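Local coordinates for protein lysine-sensitive aspartokinase 3 (Escherichia coli, PDB 2J0X) that catalyses the ATP-dependent phosphorylation of L-aspartate to 4-phospho-L-aspartate, the first step of lysine biosynthesis, under allosteric inhibition by lysine, at residues A333-S338 and L365-L370; F245-E250 and A390-D395; R34-S39 and E176-T181. One frame throughout, in Å; residues are numbered along the deposited sequence.

In the fold
Three contacts show how chemistry follows place in the fold. Interaction 3 is a buried pairing of parallel strands in the kinase sheet, closed by backbone hydrogen bonds and aliphatic side chains on both faces. Interaction 2, also buried, sets a short helix against strand 379-393 of the ACT sheet and combines one isoleucine with carboxylate and amide ends. Interaction 1, partly buried, joins the end of helix 324-334 to the start of helix 368-375 through an imidazole, leucines and an isoleucine. Interactions 1 and 2 both touch the second subunit, and the first is nested within the chain loop closed by the second. Interaction 3 lies on the opposite side of the chain's centre from interaction 1.

Interaction 1. Residues A333-S338 and L365-L370; sequences ARHNIS and LLTQSL. With LYS (lysine), chain F.
H335 and L370 meet as ring and methyl: L370 CD1 sits over one face of the imidazole, 3.7 Å from its centroid and 23° off the ring normal, a CH-pi contact. The two side chains run antiparallel alongside one another. With CG of L370 anti to the backbone N (chi1 176°), the leucine fork faces both neighbours, CD1 resting on the ring and CD2 lying 3.7 Å from CD1 of I337. The isoleucine in turn reaches L365, its CD1 being 3.6 Å from the carbonyl O of L365 and 4.1 Å from its CB. S369 comes to the imidazole differently, at the edge, with OG 3.1 Å from CE1 of H335. T367, the N-cap of helix 368-375, brings its CG2 obliquely to the same ring. On the opposing segment, N336, with positive phi, is the C-prime residue of a Schellman motif that ends helix 324-334, and the chain then runs into S338. There, in this ACT region, the bound inhibitor lysine donates from its N to S338 OG, which also bonds to D354 and to S321 of the second subunit. Since H335 NE2 is hydrogen-bonded to E373, and R334 forms a salt bridge with the same carboxylate, the imidazole joins an apolar face to a polar edge, and the acidic partner would probably help to stabilise a protonated ring.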
ATOM      1  N   ALA A 333       8.251   4.838   5.200  1.00 39.91           N
ATOM      2  CA  ALA A 333       8.157   6.222   5.635  1.00 37.18           C
ATOM      3  C   ALA A 333       9.389   6.542   6.488  1.00 45.25           C
ATOM      4  O   ALA A 333      10.132   7.474   6.180  1.00 37.77           O
ATOM      5  CB  ALA A 333       6.866   6.445   6.434  1.00 25.38           C
ATOM      6  N   ARG A 334       9.613   5.757   7.543  1.00 50.88           N
ATOM      7  CA  ARG A 334      10.759   5.961   8.432  1.00 51.38           C
ATOM      8  C   ARG A 334      12.056   6.203   7.654  1.00 48.36           C
ATOM      9  O   ARG A 334      12.907   6.994   8.076  1.00 43.39           O
ATOM     10  CB  ARG A 334      10.932   4.751   9.377  1.00 54.49           C
ATOM     11  CG  ARG A 334      12.321   4.657  10.043  1.00 53.78           C
ATOM     12  CD  ARG A 334      12.414   3.644  11.192  1.00 37.83           C
ATOM     13  NE  ARG A 334      11.842   2.339  10.873  1.00 41.35           N
ATOM     14  CZ  ARG A 334      10.550   2.042  10.995  1.00 51.72           C
ATOM     15  NH1 ARG A 334       9.693   2.960  11.433  1.00 54.72           N
ATOM     16  NH2 ARG A 334      10.110   0.829  10.681  1.00 43.22           N
ATOM     17  N   HIS A 335      12.205   5.521   6.522  1.00 38.19           N
ATOM     18  CA  HIS A 335      13.402   5.666   5.702  1.00 36.33           C
ATOM     19  C   HIS A 335      13.318   6.820   4.701  1.00 39.61           C
ATOM     20  O   HIS A 335      14.059   6.861   3.715  1.00 25.69           O
ATOM     21  CB  HIS A 335      13.686   4.358   4.963  1.00 33.74           C
ATOM     22  CG  HIS A 335      14.510   3.388   5.752  1.00 52.37           C
ATOM     23  ND1 HIS A 335      15.865   3.232   5.557  1.00 46.73           N
ATOM     24  CD2 HIS A 335      14.175   2.540   6.753  1.00 60.41           C
ATOM     25  CE1 HIS A 335      16.330   2.330   6.402  1.00 33.09           C
ATOM     26  NE2 HIS A 335      15.325   1.894   7.140  1.00 46.22           N
ATOM     27  N   ASN A 336      12.410   7.755   4.962  1.00 43.88           N
ATOM     28  CA  ASN A 336      12.230   8.922   4.104  1.00 36.75           C
ATOM     29  C   ASN A 336      11.924   8.607   2.651  1.00 35.39           C
ATOM     30  O   ASN A 336      12.586   9.116   1.754  1.00 32.43           O
ATOM     31  CB  ASN A 336      13.468   9.814   4.152  1.00 32.82           C
ATOM     32  CG  ASN A 336      13.589  10.563   5.454  1.00 52.97           C
ATOM     33  OD1 ASN A 336      12.645  11.224   5.891  1.00 56.74           O
ATOM     34  ND2 ASN A 336      14.754  10.476   6.082  1.00 70.16           N
ATOM     35  N   ILE A 337      10.925   7.773   2.411  1.00 40.96           N
ATOM     36  CA  ILE A 337      10.568   7.449   1.044  1.00 35.88           C
ATOM     37  C   ILE A 337       9.077   7.626   0.816  1.00 32.39           C
ATOM     38  O   ILE A 337       8.246   7.328   1.679  1.00 38.03           O
ATOM     39  CB  ILE A 337      11.003   6.010   0.658  1.00 34.41           C
ATOM     40  CG1 ILE A 337      12.518   5.972   0.482  1.00 36.73           C
ATOM     41  CG2 ILE A 337      10.325   5.569  -0.641  1.00 24.47           C
ATOM     42  CD1 ILE A 337      13.024   4.673  -0.106  1.00 49.84           C
ATOM     43  N   SER A 338       8.753   8.144  -0.356  1.00 29.54           N
ATOM     44  CA  SER A 338       7.378   8.364  -0.740  1.00 29.17           C
ATOM     45  C   SER A 338       7.041   7.334  -1.811  1.00 28.82           C
ATOM     46  O   SER A 338       7.769   7.178  -2.795  1.00 24.18           O
ATOM     47  CB  SER A 338       7.213   9.776  -1.292  1.00 22.43           C
ATOM     48  OG  SER A 338       5.854  10.051  -1.570  1.00 43.53           O
ATOM     49  N   LEU A 365      18.102   5.828  -3.213  1.00 46.84           N
ATOM     50  CA  LEU A 365      17.008   5.808  -2.249  1.00 48.28           C
ATOM     51  C   LEU A 365      16.980   4.499  -1.481  1.00 43.95           C
ATOM     52  O   LEU A 365      16.662   4.470  -0.288  1.00 46.93           O
ATOM     53  CB  LEU A 365      15.678   5.970  -2.981  1.00 55.72           C
ATOM     54  CG  LEU A 365      15.510   7.253  -3.788  1.00 55.53           C
ATOM     55  CD1 LEU A 365      14.751   6.982  -5.085  1.00 56.98           C
ATOM     56  CD2 LEU A 365      14.798   8.272  -2.917  1.00 49.90           C
ATOM     57  N   LEU A 366      17.305   3.416  -2.177  1.00 38.84           N
ATOM     58  CA  LEU A 366      17.302   2.096  -1.572  1.00 46.80           C
ATOM     59  C   LEU A 366      18.625   1.752  -0.899  1.00 50.45           C
ATOM     60  O   LEU A 366      19.557   1.285  -1.551  1.00 52.57           O
ATOM     61  CB  LEU A 366      16.975   1.035  -2.630  1.00 46.65           C
ATOM     62  CG  LEU A 366      15.567   1.038  -3.237  1.00 43.79           C
ATOM     63  CD1 LEU A 366      15.450  -0.073  -4.279  1.00 37.40           C
ATOM     64  CD2 LEU A 366      14.535   0.842  -2.138  1.00 46.94           C
ATOM     65  N   THR A 367      18.710   1.987   0.405  1.00 52.19           N
ATOM     66  CA  THR A 367      19.921   1.660   1.140  1.00 51.57           C
ATOM     67  C   THR A 367      19.827   0.255   1.714  1.00 55.36           C
ATOM     68  O   THR A 367      18.727  -0.234   2.001  1.00 62.63           O
ATOM     69  CB  THR A 367      20.164   2.603   2.301  1.00 52.99           C
ATOM     70  OG1 THR A 367      21.140   2.012   3.171  1.00 59.75           O
ATOM     71  CG2 THR A 367      18.866   2.858   3.066  1.00 43.02           C
ATOM     72  N   GLN A 368      20.981  -0.388   1.892  1.00 51.63           N
ATOM     73  CA  GLN A 368      21.008  -1.745   2.434  1.00 48.46           C
ATOM     74  C   GLN A 368      20.333  -1.776   3.792  1.00 49.39           C
ATOM     75  O   GLN A 368      19.870  -2.826   4.242  1.00 48.09           O
ATOM     76  CB  GLN A 368      22.443  -2.261   2.553  1.00 34.96           C
ATOM     77  CG  GLN A 368      22.932  -3.070   1.347  1.00 37.96           C
ATOM     78  CD  GLN A 368      22.354  -4.489   1.271  1.00 59.64           C
ATOM     79  OE1 GLN A 368      22.209  -5.174   2.288  1.00 73.84           O
ATOM     80  NE2 GLN A 368      22.047  -4.942   0.058  1.00 48.91           N
ATOM     81  N   SER A 369      20.277  -0.614   4.435  1.00 47.65           N
ATOM     82  CA  SER A 369      19.638  -0.488   5.734  1.00 49.54           C
ATOM     83  C   SER A 369      18.152  -0.804   5.583  1.00 50.96           C
ATOM     84  O   SER A 369      17.593  -1.631   6.315  1.00 51.75           O
ATOM     85  CB  SER A 369      19.818   0.935   6.264  1.00 49.14           C
ATOM     86  OG  SER A 369      19.035   1.147   7.428  1.00 63.10           O
ATOM     87  N   LEU A 370      17.527  -0.134   4.619  1.00 47.72           N
ATOM     88  CA  LEU A 370      16.113  -0.308   4.326  1.00 47.59           C
ATOM     89  C   LEU A 370      15.831  -1.747   3.904  1.00 44.78           C
ATOM     90  O   LEU A 370      14.942  -2.414   4.446  1.00 48.50           O
ATOM     91  CB  LEU A 370      15.719   0.649   3.201  1.00 39.28           C
ATOM     92  CG  LEU A 370      14.291   0.544   2.680  1.00 37.15           C
ATOM     93  CD1 LEU A 370      13.305   0.805   3.826  1.00 25.47           C
ATOM     94  CD2 LEU A 370      14.100   1.533   1.533  1.00 21.02           C
TER
HETATM   95  N   LYS F1450       3.533   9.029  -1.560  1.00 33.99           N
HETATM   96  CA  LYS F1450       2.504   8.569  -0.626  1.00 39.51           C
HETATM   97  C   LYS F1450       3.139   7.848   0.569  1.00 45.23           C
HETATM   98  O   LYS F1450       2.468   7.447   1.529  1.00 49.38           O
HETATM   99  CB  LYS F1450       1.511   7.653  -1.350  1.00 37.11           C
HETATM  100  CG  LYS F1450       0.915   8.134  -2.666  1.00 18.09           C
HETATM  101  CD  LYS F1450       0.032   7.063  -3.303  1.00 14.28           C
HETATM  102  CE  LYS F1450      -0.596   7.472  -4.629  1.00 27.32           C
HETATM  103  NZ  LYS F1450       0.360   7.551  -5.773  1.00 19.38           N
HETATM  104  OXT LYS F1450       4.444   7.659   0.581  1.00 56.40           O

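Interaction 2. Residues F245-E250 and A390-D395; sequences FAEAAE and ALIGND
I392 meets E247 where the short helix 245-249 of the amino acid kinase part packs on strand 379-393 of the antiparallel ACT sheet. The isoleucine touches the helix with both of its branches. With CG1 beside the backbone N (chi1 -68°), CG2 lies anti to it and reaches the helix backbone 3.6 Å from E247 O, and it lies 3.8 Å from E247 CB. CG1 approaches E250 O at 3.4 Å. The two glutamates beside I392 differ in conformation. E247 extends beyond CG (chi2 175°) and carries its carboxylate across to N394, meeting the asparagine side chain at about a right angle, the carboxylate and amide planes turned 59° apart. OE2 of E247 comes within 2.5 Å of N394 ND2, while OE1 forms a salt bridge with R300 and accepts from the backbone N of A244. E250 leaves its backbone with much the same first torsion but folds at chi2, and its carboxylate turns away to the second subunit, where it accepts hydrogen bonds from E346 N, V347 N and S345 OG of that chain. Replacing E247 by alanine removes the carboxylate, which is likely to leave R300 without its charged mate, A244 N without this acceptor and a gap beside N394. N394 ND2 gives a weak hydrogen bond to P297 O, a partner beyond this contact. E247 OE2 lies 3.5 Å from G393 O, two acceptors without a bond between them, and that carbonyl instead accepts from ND1 of H425.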
ATOM      1  N   PHE A 245      -9.030  20.969 -13.174  1.00 37.46           N
ATOM      2  CA  PHE A 245      -8.268  20.765 -11.955  1.00 32.62           C
ATOM      3  C   PHE A 245      -8.051  19.290 -11.739  1.00 33.39           C
ATOM      4  O   PHE A 245      -6.916  18.829 -11.604  1.00 42.79           O
ATOM      5  CB  PHE A 245      -9.014  21.333 -10.750  1.00 30.57           C
ATOM      6  CG  PHE A 245      -8.245  21.234  -9.458  1.00 33.04           C
ATOM      7  CD1 PHE A 245      -6.985  21.819  -9.337  1.00 28.30           C
ATOM      8  CD2 PHE A 245      -8.793  20.584  -8.353  1.00 23.41           C
ATOM      9  CE1 PHE A 245      -6.281  21.764  -8.134  1.00 20.27           C
ATOM     10  CE2 PHE A 245      -8.099  20.523  -7.140  1.00 20.15           C
ATOM     11  CZ  PHE A 245      -6.838  21.116  -7.029  1.00  8.74           C
ATOM     12  N   ALA A 246      -9.156  18.556 -11.705  1.00 25.35           N
ATOM     13  CA  ALA A 246      -9.132  17.116 -11.496  1.00 27.58           C
ATOM     14  C   ALA A 246      -8.089  16.402 -12.360  1.00 32.07           C
ATOM     15  O   ALA A 246      -7.477  15.418 -11.930  1.00 31.90           O
ATOM     16  CB  ALA A 246     -10.520  16.539 -11.752  1.00 26.43           C
ATOM     17  N   GLU A 247      -7.884  16.905 -13.571  1.00 29.12           N
ATOM     18  CA  GLU A 247      -6.915  16.318 -14.480  1.00 29.33           C
ATOM     19  C   GLU A 247      -5.502  16.773 -14.134  1.00 30.45           C
ATOM     20  O   GLU A 247      -4.577  15.963 -14.040  1.00 28.23           O
ATOM     21  CB  GLU A 247      -7.258  16.713 -15.911  1.00 35.93           C
ATOM     22  CG  GLU A 247      -8.569  16.134 -16.395  1.00 43.56           C
ATOM     23  CD  GLU A 247      -8.943  16.644 -17.759  1.00 51.28           C
ATOM     24  OE1 GLU A 247      -9.327  17.825 -17.867  1.00 43.68           O
ATOM     25  OE2 GLU A 247      -8.842  15.862 -18.726  1.00 67.63           O
ATOM     26  N   ALA A 248      -5.341  18.076 -13.946  1.00 31.65           N
ATOM     27  CA  ALA A 248      -4.039  18.633 -13.614  1.00 36.28           C
ATOM     28  C   ALA A 248      -3.442  17.895 -12.422  1.00 37.96           C
ATOM     29  O   ALA A 248      -2.263  17.545 -12.425  1.00 41.46           O
ATOM     30  CB  ALA A 248      -4.174  20.119 -13.303  1.00 42.10           C
ATOM     31  N   ALA A 249      -4.266  17.657 -11.406  1.00 35.23           N
ATOM     32  CA  ALA A 249      -3.823  16.960 -10.203  1.00 34.76           C
ATOM     33  C   ALA A 249      -3.237  15.599 -10.543  1.00 32.60           C
ATOM     34  O   ALA A 249      -2.235  15.184  -9.967  1.00 40.41           O
ATOM     35  CB  ALA A 249      -4.988  16.795  -9.236  1.00 35.76           C
ATOM     36  N   GLU A 250      -3.873  14.906 -11.478  1.00 24.86           N
ATOM     37  CA  GLU A 250      -3.411  13.598 -11.903  1.00 21.91           C
ATOM     38  C   GLU A 250      -2.270  13.712 -12.909  1.00 24.64           C
ATOM     39  O   GLU A 250      -1.787  12.701 -13.420  1.00 38.13           O
ATOM     40  CB  GLU A 250      -4.571  12.815 -12.523  1.00 18.74           C
ATOM     41  CG  GLU A 250      -5.562  12.261 -11.526  1.00 15.97           C
ATOM     42  CD  GLU A 250      -4.925  11.260 -10.576  1.00 32.10           C
ATOM     43  OE1 GLU A 250      -3.942  10.596 -10.980  1.00 24.15           O
ATOM     44  OE2 GLU A 250      -5.415  11.126  -9.435  1.00 30.91           O
ATOM     45  N   ALA A 390       1.756   7.749 -18.491  1.00 22.96           N
ATOM     46  CA  ALA A 390       0.421   7.961 -17.963  1.00 17.50           C
ATOM     47  C   ALA A 390      -0.523   8.739 -18.869  1.00 18.72           C
ATOM     48  O   ALA A 390      -0.166   9.778 -19.411  1.00 21.89           O
ATOM     49  CB  ALA A 390       0.526   8.653 -16.628  1.00 24.49           C
ATOM     50  N   LEU A 391      -1.734   8.224 -19.027  1.00 18.30           N
ATOM     51  CA  LEU A 391      -2.753   8.880 -19.839  1.00 32.12           C
ATOM     52  C   LEU A 391      -3.691   9.668 -18.937  1.00 35.53           C
ATOM     53  O   LEU A 391      -4.455   9.084 -18.164  1.00 37.54           O
ATOM     54  CB  LEU A 391      -3.611   7.865 -20.602  1.00 37.30           C
ATOM     55  CG  LEU A 391      -3.128   7.201 -21.885  1.00 49.68           C
ATOM     56  CD1 LEU A 391      -1.863   6.402 -21.625  1.00 60.83           C
ATOM     57  CD2 LEU A 391      -4.236   6.296 -22.403  1.00 45.27           C
ATOM     58  N   ILE A 392      -3.643  10.988 -19.029  1.00 25.97           N
ATOM     59  CA  ILE A 392      -4.531  11.808 -18.222  1.00 27.55           C
ATOM     60  C   ILE A 392      -5.740  12.147 -19.093  1.00 30.57           C
ATOM     61  O   ILE A 392      -5.589  12.501 -20.262  1.00 44.48           O
ATOM     62  CB  ILE A 392      -3.821  13.107 -17.736  1.00 29.45           C
ATOM     63  CG1 ILE A 392      -2.713  12.765 -16.732  1.00 38.81           C
ATOM     64  CG2 ILE A 392      -4.806  14.023 -17.048  1.00 15.94           C
ATOM     65  CD1 ILE A 392      -1.527  12.024 -17.325  1.00 48.00           C
ATOM     66  N   GLY A 393      -6.938  12.016 -18.537  1.00 15.28           N
ATOM     67  CA  GLY A 393      -8.121  12.318 -19.319  1.00 11.95           C
ATOM     68  C   GLY A 393      -9.408  12.340 -18.525  1.00 20.45           C
ATOM     69  O   GLY A 393      -9.421  12.701 -17.356  1.00 24.09           O
ATOM     70  N   ASN A 394     -10.502  11.948 -19.167  1.00 28.68           N
ATOM     71  CA  ASN A 394     -11.806  11.929 -18.517  1.00 21.00           C
ATOM     72  C   ASN A 394     -12.626  10.696 -18.841  1.00 22.80           C
ATOM     73  O   ASN A 394     -12.515  10.118 -19.923  1.00 27.32           O
ATOM     74  CB  ASN A 394     -12.604  13.159 -18.907  1.00 24.78           C
ATOM     75  CG  ASN A 394     -12.048  14.412 -18.308  1.00 29.03           C
ATOM     76  OD1 ASN A 394     -12.353  14.756 -17.168  1.00 34.26           O
ATOM     77  ND2 ASN A 394     -11.213  15.104 -19.066  1.00 34.44           N
ATOM     78  N   ASP A 395     -13.460  10.318 -17.880  1.00 33.40           N
ATOM     79  CA  ASP A 395     -14.330   9.151 -17.973  1.00 38.90           C
ATOM     80  C   ASP A 395     -13.605   7.847 -18.248  1.00 35.52           C
ATOM     81  O   ASP A 395     -14.198   6.903 -18.765  1.00 31.83           O
ATOM     82  CB  ASP A 395     -15.417   9.385 -19.016  1.00 46.07           C
ATOM     83  CG  ASP A 395     -16.547  10.229 -18.477  1.00 50.41           C
ATOM     84  OD1 ASP A 395     -17.177   9.792 -17.491  1.00 40.99           O
ATOM     85  OD2 ASP A 395     -16.799  11.323 -19.025  1.00 57.30           O
TER

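Interaction 3. Residues R34-S39 and E176-T181; sequences RLVVLS and EGLVIT
V36 and I180 run alongside each other in one direction, with I180 CD1 3.6 Å from V36 CB. Two successive turns of the isoleucine chain (chi1 -55°, chi2 -61°) bring that methyl toward the valine. On the same face L178 CD1 approaches V36 CG2 at 4.3 Å, and helix 108-131 lies over this side through L130 and V127. The other face carries L35, V37, V179 and T181: L35 CD1 stands 4.1 Å from V179 CG1 and 3.9 Å from T181 CG2, with L208 of helix 200-211 packed against L35, V37 and T181. This is a parallel strand pair of the amino acid kinase sheet, the axes of these short strand segments 14° apart, and the chain between the two strands is largely helical. Four backbone bonds join them, V179 N to R34 O, V36 N to V179 O, T181 N to V36 O and L38 N to T181 O. T181 N to V36 O spans 2.8 Å and is nearly straight. CA-H...O contacts from L35 and V37 supplement these bonds, and T181 OG1, hydrogen-bonded to F140 O, ties the pair to strand 137-140. Outward from the sheet core the chemistry turns polar. S39, just past the strand, is hydrogen-bonded through OG to OG of the substrate-binding S201 and touches the bound aspartate. At the opposite end R34, its chain bent at chi2 and chi3, brings NH1 obliquely to 3.9 Å from G177 O and gives a weak hydrogen bond to L174 O.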
ATOM      1  N   ARG A  34      -2.944  43.737  -9.704  1.00 37.27           N
ATOM      2  CA  ARG A  34      -2.806  44.782  -8.715  1.00 40.74           C
ATOM      3  C   ARG A  34      -2.347  44.198  -7.396  1.00 41.01           C
ATOM      4  O   ARG A  34      -2.113  44.921  -6.424  1.00 45.60           O
ATOM      5  CB  ARG A  34      -4.131  45.533  -8.574  1.00 54.72           C
ATOM      6  CG  ARG A  34      -4.359  46.525  -9.706  1.00 58.77           C
ATOM      7  CD  ARG A  34      -5.775  46.462 -10.254  1.00 64.13           C
ATOM      8  NE  ARG A  34      -6.797  46.668  -9.229  1.00 75.78           N
ATOM      9  CZ  ARG A  34      -6.799  47.671  -8.355  1.00 74.17           C
ATOM     10  NH1 ARG A  34      -5.824  48.574  -8.364  1.00 66.78           N
ATOM     11  NH2 ARG A  34      -7.793  47.784  -7.483  1.00 70.97           N
ATOM     12  N   LEU A  35      -2.202  42.880  -7.379  1.00 33.92           N
ATOM     13  CA  LEU A  35      -1.746  42.186  -6.189  1.00 30.67           C
ATOM     14  C   LEU A  35      -0.641  41.232  -6.604  1.00 28.20           C
ATOM     15  O   LEU A  35      -0.831  40.400  -7.480  1.00 26.75           O
ATOM     16  CB  LEU A  35      -2.899  41.411  -5.554  1.00 35.83           C
ATOM     17  CG  LEU A  35      -2.516  40.693  -4.263  1.00 47.57           C
ATOM     18  CD1 LEU A  35      -1.825  41.676  -3.324  1.00 49.86           C
ATOM     19  CD2 LEU A  35      -3.755  40.092  -3.625  1.00 41.93           C
ATOM     20  N   VAL A  36       0.525  41.369  -5.992  1.00 36.38           N
ATOM     21  CA  VAL A  36       1.636  40.490  -6.319  1.00 36.95           C
ATOM     22  C   VAL A  36       2.132  39.799  -5.062  1.00 33.93           C
ATOM     23  O   VAL A  36       2.456  40.446  -4.057  1.00 26.95           O
ATOM     24  CB  VAL A  36       2.810  41.254  -6.961  1.00 44.34           C
ATOM     25  CG1 VAL A  36       3.885  40.266  -7.399  1.00 30.94           C
ATOM     26  CG2 VAL A  36       2.312  42.076  -8.150  1.00 47.79           C
ATOM     27  N   VAL A  37       2.177  38.475  -5.130  1.00 28.35           N
ATOM     28  CA  VAL A  37       2.616  37.658  -4.015  1.00 22.06           C
ATOM     29  C   VAL A  37       3.988  37.088  -4.329  1.00 16.27           C
ATOM     30  O   VAL A  37       4.197  36.483  -5.374  1.00 21.36           O
ATOM     31  CB  VAL A  37       1.620  36.533  -3.783  1.00 21.59           C
ATOM     32  CG1 VAL A  37       1.905  35.844  -2.461  1.00 18.04           C
ATOM     33  CG2 VAL A  37       0.208  37.107  -3.826  1.00  5.81           C
ATOM     34  N   LEU A  38       4.935  37.289  -3.428  1.00 18.14           N
ATOM     35  CA  LEU A  38       6.278  36.799  -3.677  1.00 19.44           C
ATOM     36  C   LEU A  38       6.784  35.843  -2.626  1.00 20.21           C
ATOM     37  O   LEU A  38       6.310  35.822  -1.486  1.00 20.95           O
ATOM     38  CB  LEU A  38       7.272  37.963  -3.768  1.00 16.82           C
ATOM     39  CG  LEU A  38       7.030  39.130  -4.733  1.00 11.94           C
ATOM     40  CD1 LEU A  38       8.301  39.932  -4.817  1.00 12.09           C
ATOM     41  CD2 LEU A  38       6.656  38.633  -6.118  1.00 30.15           C
ATOM     42  N   SER A  39       7.755  35.041  -3.032  1.00 15.12           N
ATOM     43  CA  SER A  39       8.399  34.118  -2.121  1.00 10.68           C
ATOM     44  C   SER A  39       9.689  34.838  -1.751  1.00 14.70           C
ATOM     45  O   SER A  39       9.907  35.982  -2.154  1.00 13.24           O
ATOM     46  CB  SER A  39       8.731  32.801  -2.818  1.00 23.06           C
ATOM     47  OG  SER A  39       7.563  32.049  -3.096  1.00 42.25           O
ATOM     48  N   GLU A 176      -6.075  51.999  -3.769  1.00 48.36           N
ATOM     49  CA  GLU A 176      -5.103  53.086  -3.895  1.00 40.24           C
ATOM     50  C   GLU A 176      -4.174  52.779  -5.055  1.00 39.26           C
ATOM     51  O   GLU A 176      -3.551  53.674  -5.604  1.00 38.50           O
ATOM     52  CB  GLU A 176      -4.237  53.230  -2.638  1.00 40.68           C
ATOM     53  CG  GLU A 176      -4.964  53.546  -1.338  1.00 59.92           C
ATOM     54  CD  GLU A 176      -4.013  53.618  -0.142  1.00 59.14           C
ATOM     55  OE1 GLU A 176      -3.237  52.660   0.054  1.00 63.12           O
ATOM     56  OE2 GLU A 176      -4.040  54.623   0.604  1.00 50.25           O
ATOM     57  N   GLY A 177      -4.062  51.503  -5.405  1.00 47.22           N
ATOM     58  CA  GLY A 177      -3.187  51.121  -6.498  1.00 52.07           C
ATOM     59  C   GLY A 177      -2.563  49.752  -6.318  1.00 57.55           C
ATOM     60  O   GLY A 177      -3.122  48.895  -5.626  1.00 70.73           O
ATOM     61  N   LEU A 178      -1.404  49.553  -6.941  1.00 50.61           N
ATOM     62  CA  LEU A 178      -0.674  48.285  -6.880  1.00 47.82           C
ATOM     63  C   LEU A 178      -0.198  47.918  -5.471  1.00 56.12           C
ATOM     64  O   LEU A 178       0.286  48.781  -4.731  1.00 60.94           O
ATOM     65  CB  LEU A 178       0.539  48.346  -7.805  1.00 23.45           C
ATOM     66  CG  LEU A 178       1.363  47.060  -7.864  1.00 32.85           C
ATOM     67  CD1 LEU A 178       0.595  46.005  -8.651  1.00 29.03           C
ATOM     68  CD2 LEU A 178       2.706  47.324  -8.516  1.00 26.31           C
ATOM     69  N   VAL A 179      -0.323  46.637  -5.113  1.00 50.72           N
ATOM     70  CA  VAL A 179       0.103  46.147  -3.799  1.00 38.23           C
ATOM     71  C   VAL A 179       1.040  44.950  -3.923  1.00 34.83           C
ATOM     72  O   VAL A 179       0.745  43.987  -4.631  1.00 35.79           O
ATOM     73  CB  VAL A 179      -1.093  45.712  -2.937  1.00 37.60           C
ATOM     74  CG1 VAL A 179      -0.589  45.197  -1.589  1.00 26.56           C
ATOM     75  CG2 VAL A 179      -2.069  46.876  -2.758  1.00 27.89           C
ATOM     76  N   ILE A 180       2.166  45.015  -3.222  1.00 32.53           N
ATOM     77  CA  ILE A 180       3.168  43.951  -3.236  1.00 28.70           C
ATOM     78  C   ILE A 180       3.199  43.323  -1.849  1.00 31.02           C
ATOM     79  O   ILE A 180       3.517  43.999  -0.868  1.00 32.14           O
ATOM     80  CB  ILE A 180       4.586  44.516  -3.541  1.00 32.62           C
ATOM     81  CG1 ILE A 180       4.577  45.307  -4.854  1.00 25.88           C
ATOM     82  CG2 ILE A 180       5.605  43.384  -3.613  1.00 22.53           C
ATOM     83  CD1 ILE A 180       4.181  44.494  -6.072  1.00 22.79           C
ATOM     84  N   THR A 181       2.881  42.037  -1.753  1.00 33.80           N
ATOM     85  CA  THR A 181       2.873  41.386  -0.444  1.00 35.06           C
ATOM     86  C   THR A 181       3.567  40.017  -0.423  1.00 31.39           C
ATOM     87  O   THR A 181       3.886  39.451  -1.473  1.00 18.16           O
ATOM     88  CB  THR A 181       1.419  41.246   0.090  1.00 31.75           C
ATOM     89  OG1 THR A 181       1.455  40.920   1.484  1.00 32.68           O
ATOM     90  CG2 THR A 181       0.655  40.157  -0.681  1.00 12.39           C
TER